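Local coordinates for protein chlorella virus DNA ligase-adenylate (Chlorella virus, PDB 1FVI) that probably seals nicks in DNA as an ATP-dependent ligase, and is captured with AMP in its nucleotide pocket, at residues I164-P167 against D168-K172; R175-L178 against K179-I182; G249-A252 against D253-R256; D257-Q260 against N261-S264. The protein carries 1 engineered substitution. All blocks are in the same frame, centred on the assembly; numbering follows the deposited sequence.

Overall arrangement
All four contacts are local, each formed where the chain folds back on its immediate neighbours, and they follow one another in series without nesting or crossing. Contact 1 turns the chain at the end of strand 162-165, and contact 2 curls the same loop just before strand 184-186, its neighbour in the sheet. The two touch, chiefly through a salt bridge from Lys172 to Glu180. Strand 190-201 belongs to the antiparallel sheet of the OB-like domain, and there contact 3 starts helix 252-260 and contact 4 ends it and leads into helix 262-265, with Phe250 packing on Phe258 between them. The centres of contacts 1 and 3 lie about 35 Å apart, on opposite sides of the chain's centre.

Contact 1 (I164-P167 against D168-K172); sequences IRKP and DGKYK
Lys166 and Gly169 close a type I beta turn that carries the chain away from strand 162-165 in the nucleotide-binding part of the ligase. The backbone bond across it runs 3.2 Å from Gly169 N to Lys166 O, with the donor standing well above the carbonyl plane. Pro167 and Asp168 take the two corners, and the proline ring holds phi at the first one.

Packing falls to the Lys166 side chain. Its CG sits between the backbone N and the carbonyl carbon (chi1 70°), which lays the extended chain obliquely across Asp168, with Lys166 CG 3.5 Å from Asp168 OD1.

The charged ends are less simply paired. Lys166 NZ lies 4.5 Å from Asp168 OD2, too far for a salt bridge, and just 3.0 Å from Lys170 NZ, an approach of two donors that probably disfavours full charge on both. What Lys166 NZ does bond to is Glu180 O, in the next part of the loop.

A water links Arg165 to Lys170 across the bend. Arg165, whose NH1 also pairs with Asp98, presents the edge of its guanidinium: NH1 donates to the water in plane over 3.0 Å, and the water donates over 3.0 Å to Lys170 O.

Contact 2 (R175-L178 against K179-I182); sequences RSTL and KEGI
Between Ser176 and Ile182, whose CA atoms come within 5.8 Å, the backbone coils through one helix-like turn and exits at Gly181, where phi is positive, so that the runs 175-178 and 179-182 point 130° apart. Thr177 and Glu180 hold the turn by a reciprocal pair of bonds, each backbone N-H served by the other's side chain. Thr177 OG1 accepts from Glu180 N over 3.1 Å; it lies between the backbone N and the carbonyl carbon (chi1 68°), which aims it forward along the chain. In return Thr177 N donates to Glu180 OE1 over 3.0 Å, meeting the oxygen from above the carboxylate plane. The two side chains cross at about a right angle, with Thr177 CG2 3.7 Å from Glu180 OE1.

Ser176 links the two ends: its OG accepts from Ile182 N over 3.1 Å, and weakly from Leu183 N, and donates to Thr177 O over 3.0 Å, while Ile182 CB packs 3.4 Å from Ser176 OG. Gly181 N reaches the carbonyls of Thr177 and Leu178 through weak bonds alone.

Arg175, whose side chain comes within about 6 Å of the bound AMP, makes a salt bridge through NH2 to a sulfate, probably from the crystallisation liquor. Glu180 OE1 also pairs with Lys172, and with an ammonium group and a backbone N-H both directed at it, the carboxylate probably stays ionised and ties this turn to the preceding stretch of the loop.

Contact 3 (G249-A252 against D253-R256); sequences GFDA and DQRR
Gln254 and Asp251 form a capping box at the start of helix 252-260 in the OB-like domain, with Asp251 as the N-cap. The glutamine can be followed outward atom by atom. Its CB rests 3.6 Å from Phe250 CB; its CG, anti to the carbonyl carbon, passes 3.3 Å from Asp251 OD2; and the chain, extended from there, turns back toward the start of the helix, where CD lies beside Asp251 N and OD2 and OE1 accepts from Asp251 N over 2.8 Å. That donor lies in the amide's carbonyl plane, on a lone pair. The reciprocal bond runs 3.0 Å from Gln254 N to Asp251 OD2, which is met nearly along its C-O axis. Behind the box the first helical backbone bonds follow, Arg255 N to Asp251 O and Arg256 N to Ala252 O.

Next to the box in sequence, Arg255 crosses Phe250 at about a right angle. The ring and guanidinium planes are 75° apart, so an edge of the ring addresses a face of the guanidinium: Phe250 CD1 stands over its centre, 3.5 Å from Arg255 NH2. Arg255 NH2 also donates in plane to a water, over 2.9 Å, that gives a hydrogen to Phe250 O. Further bonds to the carbonyls of Met232, Gly233 and Gly247 fix the rotation of the guanidinium, while the Phe250 ring meets Phe288.

Asp253 OD2 comes 4.0 Å from Asp251 OD2 and also lies near Asp257 OD2, which would be expected to raise their proton affinity somewhat; the N-H groups at the helix start probably offset this for Asp251.

Contact 4 (D257-Q260 against N261-S264); sequences DFWQ and NKES
Lys262 lies along one face of the Trp259 indole, the two side chains pointing the same way. Its CE stands almost directly above the six-membered ring, 3.9 Å from the centroid, in a CH-pi contact, and its NZ sits 3.9 Å from the centroid of the five-membered ring, 16° off the normal, in a cation-pi contact. A bend at the last torsion (chi4 -61°) brings NZ back from the extended chain, and from there it also donates to Trp259 O over 3.2 Å, in the carbonyl plane. One residue thus offers the ammonium both its ring and its carbonyl oxygen. Glu263 OE2 adds a long salt bridge at 3.7 Å from Lys262 NZ.

Behind this shell lie backbone bonds: Asn261 N still donates to Asp257 O over 3.0 Å, although Asn261 is the first residue to leave helical angles. Its own carbonyl oxygen then takes the N-H of Ser264, and the chain enters the short, weakly bonded helix 262-265.

The junction lies against strand 190-201 of the OB-like domain: Trp259 touches Met199 and Ala201, and Lys262 also reaches Met199. Phe258, which is buried, touches Met199 as well and meets Tyr265 edge-to-face, joining the end of helix 252-260 to helix 262-265.

Contact 1 (I164-P167 against D168-K172)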
# COMPACT_ATOMS: atom_id res chain seq x y z
N ILE A 164 -2.57 -3.10 10.46
CA ILE A 164 -3.43 -2.72 11.59
C ILE A 164 -2.66 -2.24 12.85
O ILE A 164 -1.70 -2.87 13.30
CB ILE A 164 -4.32 -3.92 12.01
CG1 ILE A 164 -5.09 -4.43 10.79
CG2 ILE A 164 -5.29 -3.50 13.10
CD1 ILE A 164 -5.63 -5.83 10.95
N ARG A 165 -3.15 -1.15 13.45
CA ARG A 165 -2.53 -0.60 14.65
C ARG A 165 -3.54 -0.13 15.69
O ARG A 165 -4.58 0.47 15.35
CB ARG A 165 -1.64 0.60 14.31
CG ARG A 165 -0.49 0.34 13.37
CD ARG A 165 0.73 1.14 13.79
NE ARG A 165 1.58 1.51 12.67
CZ ARG A 165 2.76 2.14 12.79
NH1 ARG A 165 3.24 2.45 13.99
NH2 ARG A 165 3.42 2.54 11.72
N LYS A 166 -3.25 -0.39 16.96
CA LYS A 166 -4.10 0.13 18.02
C LYS A 166 -3.67 1.61 18.17
O LYS A 166 -2.51 1.96 17.95
CB LYS A 166 -3.97 -0.69 19.32
CG LYS A 166 -2.67 -0.56 20.07
CD LYS A 166 -2.65 -1.59 21.20
CE LYS A 166 -1.59 -1.28 22.25
NZ LYS A 166 -1.43 -2.37 23.27
N PRO A 167 -4.64 2.50 18.42
CA PRO A 167 -4.43 3.94 18.58
C PRO A 167 -3.39 4.33 19.61
O PRO A 167 -2.60 5.25 19.40
CB PRO A 167 -5.81 4.42 19.01
CG PRO A 167 -6.72 3.47 18.36
CD PRO A 167 -6.06 2.16 18.59
N ASP A 168 -3.41 3.63 20.74
CA ASP A 168 -2.51 3.90 21.85
C ASP A 168 -1.16 3.20 21.78
O ASP A 168 -0.34 3.33 22.69
CB ASP A 168 -3.20 3.59 23.18
CG ASP A 168 -3.62 2.14 23.30
OD1 ASP A 168 -4.17 1.60 22.32
OD2 ASP A 168 -3.42 1.55 24.38
N GLY A 169 -0.90 2.49 20.68
CA GLY A 169 0.37 1.79 20.55
C GLY A 169 1.62 2.66 20.56
O GLY A 169 1.68 3.75 20.01
N LYS A 170 2.66 2.12 21.18
CA LYS A 170 3.94 2.80 21.28
C LYS A 170 4.77 2.38 20.09
O LYS A 170 4.36 1.50 19.31
CB LYS A 170 4.68 2.32 22.54
CG LYS A 170 3.77 1.89 23.68
CD LYS A 170 3.24 0.48 23.47
CE LYS A 170 1.78 0.36 23.86
NZ LYS A 170 1.26 -0.95 23.45
N TYR A 171 5.93 3.00 19.93
CA TYR A 171 6.84 2.62 18.87
C TYR A 171 7.75 1.57 19.52
O TYR A 171 8.67 1.90 20.28
CB TYR A 171 7.67 3.81 18.36
CG TYR A 171 8.41 3.45 17.09
CD1 TYR A 171 7.98 3.92 15.85
CD2 TYR A 171 9.50 2.57 17.12
CE1 TYR A 171 8.61 3.51 14.67
CE2 TYR A 171 10.12 2.16 15.95
CZ TYR A 171 9.67 2.63 14.73
OH TYR A 171 10.29 2.21 13.58
N LYS A 172 7.46 0.30 19.25
CA LYS A 172 8.22 -0.81 19.80
C LYS A 172 9.51 -1.06 19.02
O LYS A 172 9.49 -1.13 17.79
CB LYS A 172 7.36 -2.08 19.83
CG LYS A 172 8.02 -3.28 20.52
CD LYS A 172 7.09 -4.47 20.53
CE LYS A 172 7.78 -5.71 21.07
NZ LYS A 172 6.88 -6.89 21.15
O HOH W 1 2.60 2.11 16.92

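Contact 2 (R175-L178 against K179-I182)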
# COMPACT_ATOMS: atom_id res chain seq x y z
N ARG A 175 9.50 -6.61 17.06
CA ARG A 175 8.26 -7.08 16.48
C ARG A 175 7.11 -7.18 17.48
O ARG A 175 7.25 -7.73 18.56
CB ARG A 175 8.49 -8.42 15.80
CG ARG A 175 7.29 -8.93 14.99
CD ARG A 175 7.63 -10.28 14.36
NE ARG A 175 8.18 -10.20 13.00
CZ ARG A 175 9.44 -9.94 12.70
NH1 ARG A 175 10.34 -9.74 13.66
NH2 ARG A 175 9.80 -9.83 11.42
N SER A 176 5.97 -6.63 17.10
CA SER A 176 4.75 -6.65 17.91
C SER A 176 4.23 -8.08 18.01
O SER A 176 4.45 -8.90 17.12
CB SER A 176 3.67 -5.79 17.24
OG SER A 176 2.45 -5.78 17.96
N THR A 177 3.58 -8.40 19.12
CA THR A 177 2.98 -9.72 19.26
C THR A 177 1.52 -9.49 18.85
O THR A 177 1.09 -8.35 18.71
CB THR A 177 3.05 -10.24 20.70
OG1 THR A 177 2.19 -9.46 21.53
CG2 THR A 177 4.46 -10.15 21.23
N LEU A 178 0.76 -10.56 18.65
CA LEU A 178 -0.64 -10.40 18.28
C LEU A 178 -1.40 -9.75 19.43
O LEU A 178 -2.15 -8.80 19.21
CB LEU A 178 -1.25 -11.76 17.90
CG LEU A 178 -2.69 -11.73 17.36
CD1 LEU A 178 -2.83 -10.89 16.08
CD2 LEU A 178 -3.12 -13.16 17.10
N LYS A 179 -1.14 -10.21 20.65
CA LYS A 179 -1.80 -9.69 21.85
C LYS A 179 -1.56 -8.21 22.05
O LYS A 179 -2.46 -7.49 22.48
CB LYS A 179 -1.34 -10.44 23.10
CG LYS A 179 -1.74 -11.90 23.18
CD LYS A 179 -1.11 -12.54 24.42
CE LYS A 179 -1.23 -14.06 24.43
NZ LYS A 179 -0.50 -14.64 25.59
N GLU A 180 -0.35 -7.75 21.76
CA GLU A 180 -0.04 -6.32 21.89
C GLU A 180 -0.87 -5.50 20.92
O GLU A 180 -1.27 -4.37 21.23
CB GLU A 180 1.45 -6.07 21.63
CG GLU A 180 2.33 -6.33 22.84
CD GLU A 180 3.81 -6.40 22.50
OE1 GLU A 180 4.16 -6.48 21.30
OE2 GLU A 180 4.63 -6.40 23.43
N GLY A 181 -1.14 -6.07 19.75
CA GLY A 181 -1.92 -5.39 18.73
C GLY A 181 -1.35 -4.03 18.36
O GLY A 181 -2.10 -3.13 17.99
N ILE A 182 -0.02 -3.89 18.42
CA ILE A 182 0.64 -2.61 18.11
C ILE A 182 0.75 -2.44 16.61
O ILE A 182 0.44 -1.37 16.07
CB ILE A 182 2.06 -2.52 18.78
CG1 ILE A 182 1.93 -2.45 20.31
CG2 ILE A 182 2.84 -1.31 18.29
CD1 ILE A 182 3.24 -2.65 21.02

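Contact 3 (G249-A252 against D253-R256)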
# COMPACT_ATOMS: atom_id res chain seq x y z
N GLY A 249 -9.51 -2.91 -9.65
CA GLY A 249 -8.18 -3.47 -9.67
C GLY A 249 -7.35 -3.05 -10.86
O GLY A 249 -6.18 -3.38 -10.94
N PHE A 250 -7.96 -2.37 -11.82
CA PHE A 250 -7.20 -1.93 -12.98
C PHE A 250 -7.02 -0.42 -13.00
O PHE A 250 -7.89 0.32 -12.52
CB PHE A 250 -7.84 -2.36 -14.32
CG PHE A 250 -9.05 -3.25 -14.19
CD1 PHE A 250 -10.26 -2.74 -13.75
CD2 PHE A 250 -8.98 -4.58 -14.57
CE1 PHE A 250 -11.40 -3.54 -13.68
CE2 PHE A 250 -10.11 -5.40 -14.50
CZ PHE A 250 -11.32 -4.88 -14.05
N ASP A 251 -5.88 0.04 -13.53
CA ASP A 251 -5.67 1.48 -13.67
C ASP A 251 -6.22 1.91 -15.05
O ASP A 251 -6.71 1.05 -15.81
CB ASP A 251 -4.20 1.88 -13.47
CG ASP A 251 -3.24 1.08 -14.33
OD1 ASP A 251 -2.13 0.83 -13.83
OD2 ASP A 251 -3.55 0.73 -15.49
N ALA A 252 -6.18 3.21 -15.36
CA ALA A 252 -6.69 3.71 -16.64
C ALA A 252 -6.06 3.00 -17.84
O ALA A 252 -6.75 2.63 -18.80
CB ALA A 252 -6.46 5.20 -16.73
N ASP A 253 -4.75 2.82 -17.77
CA ASP A 253 -3.93 2.14 -18.78
C ASP A 253 -4.53 0.77 -19.12
O ASP A 253 -4.73 0.42 -20.28
CB ASP A 253 -2.51 1.97 -18.21
CG ASP A 253 -1.61 1.10 -19.06
OD1 ASP A 253 -0.87 1.66 -19.91
OD2 ASP A 253 -1.58 -0.14 -18.86
N GLN A 254 -4.78 -0.01 -18.07
CA GLN A 254 -5.32 -1.35 -18.22
C GLN A 254 -6.69 -1.34 -18.86
O GLN A 254 -6.93 -2.11 -19.80
CB GLN A 254 -5.37 -2.05 -16.87
CG GLN A 254 -4.00 -2.46 -16.40
CD GLN A 254 -3.99 -2.97 -14.99
OE1 GLN A 254 -4.47 -2.31 -14.07
NE2 GLN A 254 -3.41 -4.14 -14.81
N ARG A 255 -7.56 -0.46 -18.37
CA ARG A 255 -8.92 -0.33 -18.90
C ARG A 255 -8.95 -0.01 -20.41
O ARG A 255 -9.81 -0.53 -21.14
CB ARG A 255 -9.69 0.72 -18.13
CG ARG A 255 -9.84 0.42 -16.66
CD ARG A 255 -10.83 1.38 -16.02
NE ARG A 255 -11.07 1.06 -14.62
CZ ARG A 255 -12.06 0.29 -14.18
NH1 ARG A 255 -12.91 -0.24 -15.05
NH2 ARG A 255 -12.18 0.04 -12.89
N ARG A 256 -8.03 0.84 -20.85
CA ARG A 256 -7.93 1.20 -22.26
C ARG A 256 -7.38 0.02 -23.08
O ARG A 256 -7.98 -0.37 -24.08
CB ARG A 256 -7.03 2.42 -22.42
CG ARG A 256 -6.72 2.83 -23.86
CD ARG A 256 -5.31 2.42 -24.27
NE ARG A 256 -4.29 3.03 -23.40
CZ ARG A 256 -3.56 4.09 -23.74
NH1 ARG A 256 -3.71 4.67 -24.92
NH2 ARG A 256 -2.67 4.56 -22.88
O HOH W 2 -10.49 0.14 -10.53

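Contact 4 (D257-Q260 against N261-S264)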
# COMPACT_ATOMS: atom_id res chain seq x y z
N ASP A 257 -6.29 -0.59 -22.61
CA ASP A 257 -5.70 -1.73 -23.31
C ASP A 257 -6.68 -2.89 -23.46
O ASP A 257 -6.86 -3.42 -24.57
CB ASP A 257 -4.42 -2.20 -22.62
CG ASP A 257 -3.30 -1.20 -22.76
OD1 ASP A 257 -3.43 -0.28 -23.60
OD2 ASP A 257 -2.28 -1.33 -22.04
N PHE A 258 -7.29 -3.30 -22.35
CA PHE A 258 -8.28 -4.37 -22.34
C PHE A 258 -9.37 -4.10 -23.39
O PHE A 258 -9.70 -4.99 -24.16
CB PHE A 258 -8.92 -4.52 -20.95
CG PHE A 258 -8.19 -5.46 -20.03
CD1 PHE A 258 -7.85 -5.07 -18.74
CD2 PHE A 258 -7.88 -6.76 -20.43
CE1 PHE A 258 -7.22 -5.96 -17.85
CE2 PHE A 258 -7.25 -7.66 -19.55
CZ PHE A 258 -6.92 -7.25 -18.26
N TRP A 259 -9.86 -2.85 -23.45
CA TRP A 259 -10.92 -2.45 -24.40
C TRP A 259 -10.51 -2.27 -25.87
O TRP A 259 -11.28 -2.57 -26.77
CB TRP A 259 -11.62 -1.17 -23.95
CG TRP A 259 -12.92 -0.93 -24.68
CD1 TRP A 259 -13.16 0.02 -25.65
CD2 TRP A 259 -14.16 -1.61 -24.48
NE1 TRP A 259 -14.48 -0.04 -26.05
CE2 TRP A 259 -15.11 -1.03 -25.35
CE3 TRP A 259 -14.56 -2.67 -23.65
CZ2 TRP A 259 -16.44 -1.47 -25.40
CZ3 TRP A 259 -15.89 -3.10 -23.71
CH2 TRP A 259 -16.81 -2.50 -24.58
N GLN A 260 -9.32 -1.72 -26.11
CA GLN A 260 -8.85 -1.53 -27.47
C GLN A 260 -8.51 -2.87 -28.11
O GLN A 260 -8.71 -3.07 -29.31
CB GLN A 260 -7.63 -0.60 -27.49
CG GLN A 260 -7.92 0.80 -26.99
CD GLN A 260 -9.03 1.49 -27.76
OE1 GLN A 260 -9.97 2.04 -27.17
NE2 GLN A 260 -8.94 1.47 -29.09
N ASN A 261 -8.00 -3.80 -27.30
CA ASN A 261 -7.65 -5.13 -27.80
C ASN A 261 -8.42 -6.24 -27.10
O ASN A 261 -7.88 -7.32 -26.91
CB ASN A 261 -6.15 -5.38 -27.64
CG ASN A 261 -5.31 -4.63 -28.66
OD1 ASN A 261 -4.87 -3.50 -28.41
ND2 ASN A 261 -5.08 -5.25 -29.82
N LYS A 262 -9.68 -5.99 -26.75
CA LYS A 262 -10.48 -6.99 -26.05
C LYS A 262 -10.57 -8.36 -26.70
O LYS A 262 -10.59 -9.39 -26.03
CB LYS A 262 -11.88 -6.45 -25.72
CG LYS A 262 -12.69 -5.93 -26.86
CD LYS A 262 -13.99 -5.37 -26.33
CE LYS A 262 -14.78 -4.65 -27.41
NZ LYS A 262 -14.04 -3.49 -27.99
N GLU A 263 -10.54 -8.36 -28.02
CA GLU A 263 -10.60 -9.58 -28.78
C GLU A 263 -9.40 -10.47 -28.46
O GLU A 263 -9.44 -11.68 -28.67
CB GLU A 263 -10.64 -9.23 -30.27
CG GLU A 263 -11.65 -8.11 -30.66
CD GLU A 263 -11.21 -6.68 -30.30
OE1 GLU A 263 -10.00 -6.38 -30.31
OE2 GLU A 263 -12.10 -5.83 -30.03
N SER A 264 -8.34 -9.86 -27.92
CA SER A 264 -7.08 -10.53 -27.53
C SER A 264 -7.07 -11.16 -26.14
O SER A 264 -6.30 -12.10 -25.88
CB SER A 264 -5.90 -9.55 -27.60
OG SER A 264 -5.66 -9.11 -28.92